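Digeranylgeranylglycerophospholipid reductase (Sulfolobus acidocaldarius, PDB 4OPC) uses bound FAD to hydrogenate the double bonds of geranylgeranyl chains on glycerophospholipids, yielding the saturated archaeols of archaeal membranes. Local coordinates at residues A[78-81]-A[82-86]; A[353-356]-A[357-360]; A[384-387]-A[388-392]; A[399-402]-A[403-407]. All coordinates share one frame; numbering follows the deposited sequence. Where two conformers were deposited one is given.

In the fold
Contacts 1 to 4 follow one another along the chain. Contact 1 joins neighbouring strands 70-80 and 87-97 of the large mixed sheet; the others lie in the helical C-terminal part, at the exit of helix 332-357 (contact 2), the entry to helix 388-397 (contact 3) and the loop before helix 410-425 (contact 4). Contact 2 is the hub: P82 packs on its N360, F354 on L406, and L358 on both L406 and L407; its centre is about 15 Å from that of contact 1 and 14 Å from that of contact 4. Contact 3 stays about 7 Å from contacts 2 and 4 at the nearest atoms, yet L386 and F354 both pack against helix 410-425. L79, L355 and L407 all approach the bound phospholipid.

Contact 1 (A[78-81]-A[82-86])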
loop_
_atom_site.group_PDB
_atom_site.type_symbol
_atom_site.label_atom_id
_atom_site.label_comp_id
_atom_site.label_asym_id
_atom_site.label_seq_id
_atom_site.Cartn_x
_atom_site.Cartn_y
_atom_site.Cartn_z
ATOM N N LYS A 78 16.316 -1.386 -11.029
ATOM C CA LYS A 78 17.375 -2.388 -11.043
ATOM C C LYS A 78 17.240 -3.209 -9.767
ATOM O O LYS A 78 17.322 -2.667 -8.665
ATOM C CB LYS A 78 18.747 -1.713 -11.099
ATOM C CG LYS A 78 18.984 -0.828 -12.319
ATOM C CD LYS A 78 19.427 -1.610 -13.529
ATOM C CE LYS A 78 19.799 -0.668 -14.665
ATOM N NZ LYS A 78 20.278 -1.416 -15.860
ATOM N N LEU A 79 17.011 -4.513 -9.921
ATOM C CA LEU A 79 16.827 -5.418 -8.797
ATOM C C LEU A 79 18.088 -6.258 -8.606
ATOM O O LEU A 79 18.497 -6.971 -9.525
ATOM C CB LEU A 79 15.621 -6.324 -9.062
ATOM C CG LEU A 79 15.333 -7.381 -8.007
ATOM C CD1 LEU A 79 14.822 -6.698 -6.766
ATOM C CD2 LEU A 79 14.321 -8.391 -8.524
ATOM N N TYR A 80 18.696 -6.174 -7.426
ATOM C CA TYR A 80 19.981 -6.810 -7.153
ATOM C C TYR A 80 19.849 -8.074 -6.315
ATOM O O TYR A 80 19.150 -8.098 -5.301
ATOM C CB TYR A 80 20.890 -5.847 -6.385
ATOM C CG TYR A 80 21.378 -4.647 -7.154
ATOM C CD1 TYR A 80 20.515 -3.612 -7.493
ATOM C CD2 TYR A 80 22.710 -4.508 -7.480
ATOM C CE1 TYR A 80 20.961 -2.509 -8.190
ATOM C CE2 TYR A 80 23.170 -3.402 -8.173
ATOM C CZ TYR A 80 22.291 -2.402 -8.521
ATOM O OH TYR A 80 22.756 -1.296 -9.210
ATOM N N SER A 81 20.548 -9.124 -6.731
ATOM C CA SER A 81 20.647 -10.337 -5.926
ATOM C C SER A 81 21.428 -10.050 -4.635
ATOM O O SER A 81 22.186 -9.080 -4.562
ATOM C CB SER A 81 21.368 -11.416 -6.729
ATOM O OG SER A 81 22.702 -11.012 -6.989
ATOM N N PRO A 82 21.251 -10.895 -3.610
ATOM C CA PRO A 82 22.010 -10.722 -2.363
ATOM C C PRO A 82 23.513 -10.586 -2.569
ATOM O O PRO A 82 24.124 -9.743 -1.917
ATOM C CB PRO A 82 21.666 -11.983 -1.576
ATOM C CG PRO A 82 20.243 -12.270 -1.996
ATOM C CD PRO A 82 20.175 -11.892 -3.466
ATOM N N ASP A 83 24.100 -11.385 -3.459
ATOM C CA ASP A 83 25.536 -11.273 -3.726
ATOM C C ASP A 83 25.924 -10.152 -4.695
ATOM O O ASP A 83 27.109 -9.955 -4.983
ATOM C CB ASP A 83 26.133 -12.628 -4.157
ATOM C CG ASP A 83 25.567 -13.163 -5.478
ATOM O OD1 ASP A 83 24.960 -12.417 -6.271
ATOM O OD2 ASP A 83 25.776 -14.372 -5.748
ATOM N N MET A 84 24.912 -9.433 -5.171
ATOM C CA MET A 84 25.061 -8.312 -6.101
ATOM C C MET A 84 25.691 -8.698 -7.427
ATOM O O MET A 84 26.075 -7.839 -8.221
ATOM C CB MET A 84 25.815 -7.152 -5.457
ATOM C CG MET A 84 25.049 -6.514 -4.323
ATOM S SD MET A 84 25.912 -5.064 -3.721
ATOM C CE MET A 84 24.842 -4.574 -2.384
ATOM N N GLN A 85 25.766 -10.002 -7.685
ATOM C CA GLN A 85 26.319 -10.475 -8.945
ATOM C C GLN A 85 25.289 -10.522 -10.077
ATOM O O GLN A 85 25.652 -10.595 -11.250
ATOM C CB GLN A 85 27.009 -11.833 -8.765
ATOM C CG GLN A 85 28.198 -11.780 -7.798
ATOM C CD GLN A 85 28.869 -13.122 -7.632
ATOM O OE1 GLN A 85 28.795 -13.973 -8.514
ATOM N NE2 GLN A 85 29.515 -13.321 -6.492
ATOM N N THR A 86 24.008 -10.484 -9.737
ATOM C CA THR A 86 22.987 -10.482 -10.770
ATOM C C THR A 86 22.019 -9.322 -10.560
ATOM O O THR A 86 21.425 -9.183 -9.490
ATOM C CB THR A 86 22.192 -11.805 -10.800
ATOM O OG1 THR A 86 23.095 -12.916 -10.884
ATOM C CG2 THR A 86 21.264 -11.822 -11.998
#
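S81 and T86 face each other at the end of a beta hairpin that joins antiparallel strands 70-80 and 87-97, with a type I turn running from S81 to M84. S81 N gives a nearly straight bond to T86 O (2.9 Å, 163°), and M84 N closes the turn on S81 O at 2.8 Å. The S81 side chain works inside the loop. With chi1 at 64°, OG stands between its own N and carbonyl carbon, where S81 OG receives T86 N (3.1 Å) and gives its proton to D83 OD1 (2.8 Å). D83 OD1 also takes Q85 N (2.9 Å), an Asx turn, and the two donors arrive from opposite faces of the carboxylate plane. Were D83 an alanine, S81 OG and Q85 N would probably lose the acceptor they share, and the loop would be held less firmly. Y80 adds its CA, which lies 3.6 Å from T86 O. P82 turns outward onto N360, I363 and N364 of helix 360-368, while L79, earlier on the strand, touches the bound phospholipid. Next to the serine oxygen, T86 CB rests 3.9 Å from S81 OG.

Contact 2 (A[353-356]-A[357-360])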
loop_
_atom_site.group_PDB
_atom_site.type_symbol
_atom_site.label_atom_id
_atom_site.label_comp_id
_atom_site.label_asym_id
_atom_site.label_seq_id
_atom_site.Cartn_x
_atom_site.Cartn_y
_atom_site.Cartn_z
ATOM N N ARG A 353 4.780 -14.669 0.625
ATOM C CA ARG A 353 5.068 -15.627 1.688
ATOM C C ARG A 353 6.164 -16.581 1.250
ATOM O O ARG A 353 7.066 -16.921 2.016
ATOM C CB ARG A 353 3.799 -16.392 2.050
ATOM C CG ARG A 353 2.768 -15.534 2.753
ATOM C CD ARG A 353 1.385 -16.161 2.691
ATOM N NE ARG A 353 0.392 -15.153 3.039
ATOM C CZ ARG A 353 -0.395 -15.196 4.108
ATOM N NH1 ARG A 353 -0.363 -16.233 4.934
ATOM N NH2 ARG A 353 -1.237 -14.204 4.337
ATOM N N PHE A 354 6.091 -17.012 -0.002
ATOM C CA PHE A 354 7.135 -17.816 -0.592
ATOM C C PHE A 354 8.477 -17.070 -0.630
ATOM O O PHE A 354 9.494 -17.589 -0.163
ATOM C CB PHE A 354 6.680 -18.237 -1.995
ATOM C CG PHE A 354 7.736 -18.913 -2.824
ATOM C CD1 PHE A 354 8.169 -20.203 -2.529
ATOM C CD2 PHE A 354 8.277 -18.262 -3.921
ATOM C CE1 PHE A 354 9.128 -20.823 -3.329
ATOM C CE2 PHE A 354 9.232 -18.875 -4.716
ATOM C CZ PHE A 354 9.654 -20.153 -4.422
ATOM N N LEU A 355 8.478 -15.862 -1.186
ATOM C CA LEU A 355 9.717 -15.105 -1.328
ATOM C C LEU A 355 10.372 -14.858 0.029
ATOM O O LEU A 355 11.589 -14.949 0.157
ATOM C CB LEU A 355 9.454 -13.772 -2.046
ATOM C CG LEU A 355 8.954 -13.902 -3.487
ATOM C CD1 LEU A 355 8.620 -12.520 -4.033
ATOM C CD2 LEU A 355 9.976 -14.605 -4.386
ATOM N N GLN A 356 9.560 -14.548 1.040
ATOM C CA GLN A 356 10.105 -14.276 2.375
ATOM C C GLN A 356 10.765 -15.492 3.023
ATOM O O GLN A 356 11.545 -15.336 3.959
ATOM C CB GLN A 356 9.025 -13.704 3.290
ATOM C CG GLN A 356 8.634 -12.276 2.936
ATOM C CD GLN A 356 7.471 -11.767 3.760
ATOM O OE1 GLN A 356 6.486 -12.475 3.978
ATOM N NE2 GLN A 356 7.571 -10.527 4.223
ATOM N N LYS A 357 10.478 -16.698 2.534
ATOM C CA LYS A 357 11.070 -17.909 3.097
ATOM C C LYS A 357 12.316 -18.374 2.345
ATOM O O LYS A 357 12.984 -19.321 2.779
ATOM C CB LYS A 357 10.056 -19.060 3.152
ATOM C CG LYS A 357 8.916 -18.873 4.145
ATOM C CD LYS A 357 9.315 -19.243 5.557
ATOM C CE LYS A 357 8.105 -19.200 6.480
ATOM N NZ LYS A 357 8.468 -19.482 7.895
ATOM N N LEU A 358 12.652 -17.714 1.239
ATOM C CA LEU A 358 13.814 -18.129 0.446
ATOM C C LEU A 358 15.101 -17.679 1.116
ATOM O O LEU A 358 15.134 -16.636 1.771
ATOM C CB LEU A 358 13.745 -17.557 -0.970
ATOM C CG LEU A 358 12.602 -18.064 -1.858
ATOM C CD1 LEU A 358 12.652 -17.371 -3.222
ATOM C CD2 LEU A 358 12.639 -19.584 -2.015
ATOM N N SER A 359 16.157 -18.474 0.972
ATOM C CA SER A 359 17.461 -18.084 1.494
ATOM C C SER A 359 18.195 -17.197 0.502
ATOM O O SER A 359 17.841 -17.149 -0.682
ATOM C CB SER A 359 18.310 -19.320 1.773
ATOM O OG SER A 359 18.678 -19.956 0.557
ATOM N N ASN A 360 19.236 -16.514 0.973
ATOM C CA ASN A 360 20.089 -15.772 0.055
ATOM C C ASN A 360 20.639 -16.682 -1.038
ATOM O O ASN A 360 20.709 -16.284 -2.194
ATOM C CB ASN A 360 21.235 -15.058 0.781
ATOM C CG ASN A 360 20.810 -13.740 1.372
ATOM O OD1 ASN A 360 19.707 -13.260 1.113
ATOM N ND2 ASN A 360 21.679 -13.142 2.167
#
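Toward the C-terminal end of helix 332-357, F354 and L355 pack against L358 as the chain leaves the helix for the short link to helix 360-368. Backbone bonding here reaches back three residues: K357 N binds F354 O at 3.0 Å and L358 N binds L355 O at 3.2 Å, while K357 N keeps a weak, long bond to R353 O. F354 holds CG anti to its backbone N (chi1 172°), which swings the ring round to meet L358. The leucine lays L358 CD2 over one face of the F354 ring, 4.3 Å from the centroid and 28° off the normal, a CH-pi contact. Its other methyl, CD1, bridges F354 CE2 and L355 CD2. L355 also touches the bound phospholipid, so L358 packs against a residue of the lipid pocket. F354 packs in addition on L410 and V413 of helix 410-425. Farther on, S359 is the N-cap of helix 360-368, its OG bonded to the amide of D362. K357, bent at chi2, lies outside, and K357 CG rests 3.4 Å from R353 O.

Contact 3 (A[384-387]-A[388-392]); sequences GDLH and LSVAD
V390 reaches back from the first turn of helix 388-397 to L386 and H387 of the loop before it, H387 being the N-cap residue. V390 CB comes first, pointing toward the loop and resting 3.5 Å from H387 O. From there the branches part. V390 CG1, anti to the valine N (chi1 170°), meets the methyl CD1 of L386 at 4.2 Å, the two side chains crossing at a slant; V390 CG2, on the N side, lies 4.4 Å from H387 CB. The carbonyl beneath is not merely covered: H387 O accepts A391 N at 3.0 Å and 162°, and the next such bond, D392 N to L388 O, carries the helix on. A391 CB also lies 3.8 Å from H387 O. L386 faces L410, A414 and M417 of helix 410-425, so this leucine ties the link to that helix, and D385 and D392 form salt bridges with K421 and K411. The chemistry is thus divided: the H387 O bond to A391 N belongs to the first turn of the helix, while methyls of V390 and L386 meet beside it, so the backbone supplies the polar bond and the side chains the apolar contact.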
loop_
_atom_site.group_PDB
_atom_site.type_symbol
_atom_site.label_atom_id
_atom_site.label_comp_id
_atom_site.label_asym_id
_atom_site.label_seq_id
_atom_site.Cartn_x
_atom_site.Cartn_y
_atom_site.Cartn_z
ATOM N N GLY A 384 -0.315 -10.153 -11.056
ATOM C CA GLY A 384 -0.443 -11.179 -10.036
ATOM C C GLY A 384 -0.482 -12.575 -10.617
ATOM O O GLY A 384 -0.948 -13.514 -9.976
ATOM N N ASP A 385 0.017 -12.716 -11.837
ATOM C CA ASP A 385 -0.016 -14.003 -12.512
ATOM C C ASP A 385 1.356 -14.636 -12.595
ATOM O O ASP A 385 2.343 -13.990 -12.940
ATOM C CB ASP A 385 -0.599 -13.860 -13.916
ATOM C CG ASP A 385 -2.064 -13.502 -13.899
ATOM O OD1 ASP A 385 -2.738 -13.819 -12.896
ATOM O OD2 ASP A 385 -2.543 -12.910 -14.888
ATOM N N LEU A 386 1.410 -15.911 -12.252
ATOM C CA LEU A 386 2.602 -16.705 -12.454
ATOM C C LEU A 386 2.124 -17.923 -13.215
ATOM O O LEU A 386 1.592 -18.858 -12.624
ATOM C CB LEU A 386 3.220 -17.102 -11.115
ATOM C CG LEU A 386 4.406 -18.063 -11.180
ATOM C CD1 LEU A 386 5.497 -17.494 -12.066
ATOM C CD2 LEU A 386 4.937 -18.338 -9.781
ATOM N N HIS A 387 2.270 -17.886 -14.535
ATOM C CA HIS A 387 1.649 -18.893 -15.380
ATOM C C HIS A 387 2.302 -20.244 -15.139
ATOM O O HIS A 387 3.521 -20.323 -14.980
ATOM C CB HIS A 387 1.704 -18.482 -16.854
ATOM C CG HIS A 387 1.004 -17.188 -17.139
ATOM N ND1 HIS A 387 -0.369 -17.074 -17.157
ATOM C CD2 HIS A 387 1.488 -15.949 -17.388
ATOM C CE1 HIS A 387 -0.701 -15.822 -17.420
ATOM N NE2 HIS A 387 0.407 -15.119 -17.562
ATOM N N LEU A 388 1.477 -21.288 -15.084
ATOM C CA LEU A 388 1.942 -22.648 -14.810
ATOM C C LEU A 388 3.069 -23.032 -15.760
ATOM O O LEU A 388 4.006 -23.731 -15.377
ATOM C CB LEU A 388 0.784 -23.642 -14.912
ATOM C CG LEU A 388 -0.378 -23.444 -13.933
ATOM C CD1 LEU A 388 -1.458 -24.492 -14.153
ATOM C CD2 LEU A 388 0.116 -23.480 -12.492
ATOM N N SER A 389 2.974 -22.538 -16.989
ATOM C CA SER A 389 4.009 -22.706 -18.006
ATOM C C SER A 389 5.375 -22.156 -17.590
ATOM O O SER A 389 6.380 -22.861 -17.657
ATOM C CB SER A 389 3.573 -22.030 -19.303
ATOM O OG SER A 389 4.667 -21.902 -20.195
ATOM N N VAL A 390 5.408 -20.888 -17.185
ATOM C CA VAL A 390 6.632 -20.234 -16.726
ATOM C C VAL A 390 7.194 -20.974 -15.516
ATOM O O VAL A 390 8.414 -21.102 -15.345
ATOM C CB VAL A 390 6.360 -18.744 -16.370
ATOM C CG1 VAL A 390 7.558 -18.108 -15.665
ATOM C CG2 VAL A 390 5.995 -17.964 -17.622
ATOM N N ALA A 391 6.291 -21.479 -14.684
ATOM C CA ALA A 391 6.681 -22.294 -13.544
ATOM C C ALA A 391 7.386 -23.569 -14.009
ATOM O O ALA A 391 8.407 -23.947 -13.438
ATOM C CB ALA A 391 5.467 -22.629 -12.684
ATOM N N ASP A 392 6.860 -24.206 -15.055
ATOM C CA ASP A 392 7.464 -25.432 -15.573
ATOM C C ASP A 392 8.881 -25.184 -16.080
ATOM O O ASP A 392 9.790 -25.961 -15.801
ATOM C CB ASP A 392 6.602 -26.049 -16.680
ATOM C CG ASP A 392 5.379 -26.771 -16.136
ATOM O OD1 ASP A 392 5.355 -27.093 -14.928
ATOM O OD2 ASP A 392 4.441 -27.022 -16.923
#

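Contact 4 (A[399-402]-A[403-407]); sequences SGLG and RPSLL
In the surface loop that carries the chain from helix 388-397 to helix 410-425, L401 is folded under R403, S405 and L407. A chi1 near 180° (-178°) carries the leucine away from its own N and points its two methyls at the later half of the loop. L401 CD1 lies alongside the arginine, 4.0 Å from R403 NE and 4.1 Å from R403 CG. L401 CD2 comes over one face of the guanidinium and continues to S405 CB at 3.7 Å and to L407 CD1 at 4.3 Å. R403 runs extended from CG to NE, so its aliphatic part slants across the leucine before the charged end turns to its polar partners. There R403 NH1 makes a salt bridge with D362 and a weak bond to P404 O (3.1 Å); these bonds hold NH1, while L401 CD2 covers one face of the group. With an alanine in place of L401 both methyls go, which would probably uncover that guanidinium face and leave a gap between R403, S405 and L407. D362, on helix 360-368, also bonds S405 OG, so one carboxylate pins both residues; L401 itself touches Y365 of that helix, and L407 lies close to the bound phospholipid. S405 OG accepts L407 N at 3.0 Å and 160°. That is an ST turn, set at the start of the 3-10 segment that leads into helix 410-425.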
loop_
_atom_site.group_PDB
_atom_site.type_symbol
_atom_site.label_atom_id
_atom_site.label_comp_id
_atom_site.label_asym_id
_atom_site.label_seq_id
_atom_site.Cartn_x
_atom_site.Cartn_y
_atom_site.Cartn_z
ATOM N N SER A 399 16.729 -27.747 -12.147
ATOM C CA SER A 399 16.659 -29.196 -11.976
ATOM C C SER A 399 18.017 -29.802 -11.635
ATOM O O SER A 399 18.098 -30.953 -11.212
ATOM C CB SER A 399 16.047 -29.872 -13.213
ATOM O OG SER A 399 16.866 -29.717 -14.364
ATOM N N GLY A 400 19.076 -29.017 -11.818
ATOM C CA GLY A 400 20.419 -29.464 -11.507
ATOM C C GLY A 400 20.872 -29.098 -10.106
ATOM O O GLY A 400 21.961 -29.484 -9.688
ATOM N N LEU A 401 20.042 -28.365 -9.370
ATOM C CA LEU A 401 20.405 -27.901 -8.033
ATOM C C LEU A 401 20.539 -29.083 -7.075
ATOM O O LEU A 401 19.614 -29.883 -6.929
ATOM C CB LEU A 401 19.367 -26.896 -7.522
ATOM C CG LEU A 401 19.586 -26.256 -6.152
ATOM C CD1 LEU A 401 20.878 -25.456 -6.125
ATOM C CD2 LEU A 401 18.402 -25.367 -5.791
ATOM N N GLY A 402 21.695 -29.194 -6.428
ATOM C CA GLY A 402 22.007 -30.368 -5.635
ATOM C C GLY A 402 21.953 -30.192 -4.131
ATOM O O GLY A 402 22.794 -30.720 -3.403
ATOM N N ARG A 403 20.959 -29.457 -3.658
ATOM C CA ARG A 403 20.728 -29.311 -2.229
ATOM C C ARG A 403 19.239 -29.111 -2.023
ATOM O O ARG A 403 18.522 -28.799 -2.979
ATOM C CB ARG A 403 21.491 -28.109 -1.675
ATOM C CG ARG A 403 21.066 -26.796 -2.291
ATOM C CD ARG A 403 21.675 -25.602 -1.563
ATOM N NE ARG A 403 21.410 -24.358 -2.282
ATOM C CZ ARG A 403 20.288 -23.659 -2.173
ATOM N NH1 ARG A 403 19.323 -24.062 -1.361
ATOM N NH2 ARG A 403 20.133 -22.548 -2.878
ATOM N N PRO A 404 18.757 -29.315 -0.788
ATOM C CA PRO A 404 17.358 -28.996 -0.496
ATOM C C PRO A 404 17.077 -27.526 -0.739
ATOM O O PRO A 404 17.913 -26.680 -0.431
ATOM C CB PRO A 404 17.236 -29.308 0.998
ATOM C CG PRO A 404 18.269 -30.361 1.234
ATOM C CD PRO A 404 19.415 -30.006 0.335
ATOM N N SER A 405 15.915 -27.218 -1.295
ATOM C CA SER A 405 15.560 -25.827 -1.534
ATOM C C SER A 405 14.059 -25.622 -1.662
ATOM O O SER A 405 13.359 -26.410 -2.303
ATOM C CB SER A 405 16.245 -25.307 -2.794
ATOM O OG SER A 405 15.808 -23.987 -3.078
ATOM N N LEU A 406 13.568 -24.546 -1.063
ATOM C CA LEU A 406 12.176 -24.157 -1.238
ATOM C C LEU A 406 11.868 -23.758 -2.682
ATOM O O LEU A 406 10.712 -23.692 -3.067
ATOM C CB LEU A 406 11.788 -23.030 -0.273
ATOM C CG LEU A 406 11.503 -23.463 1.167
ATOM C CD1 LEU A 406 11.012 -22.279 1.991
ATOM C CD2 LEU A 406 10.490 -24.597 1.210
ATOM N N LEU A 407 12.896 -23.510 -3.490
ATOM C CA LEU A 407 12.653 -23.138 -4.883
ATOM C C LEU A 407 11.829 -24.190 -5.617
ATOM O O LEU A 407 11.071 -23.855 -6.518
ATOM C CB LEU A 407 13.968 -22.934 -5.626
ATOM C CG LEU A 407 14.729 -21.663 -5.254
ATOM C CD1 LEU A 407 16.105 -21.750 -5.901
ATOM C CD2 LEU A 407 13.975 -20.416 -5.696
#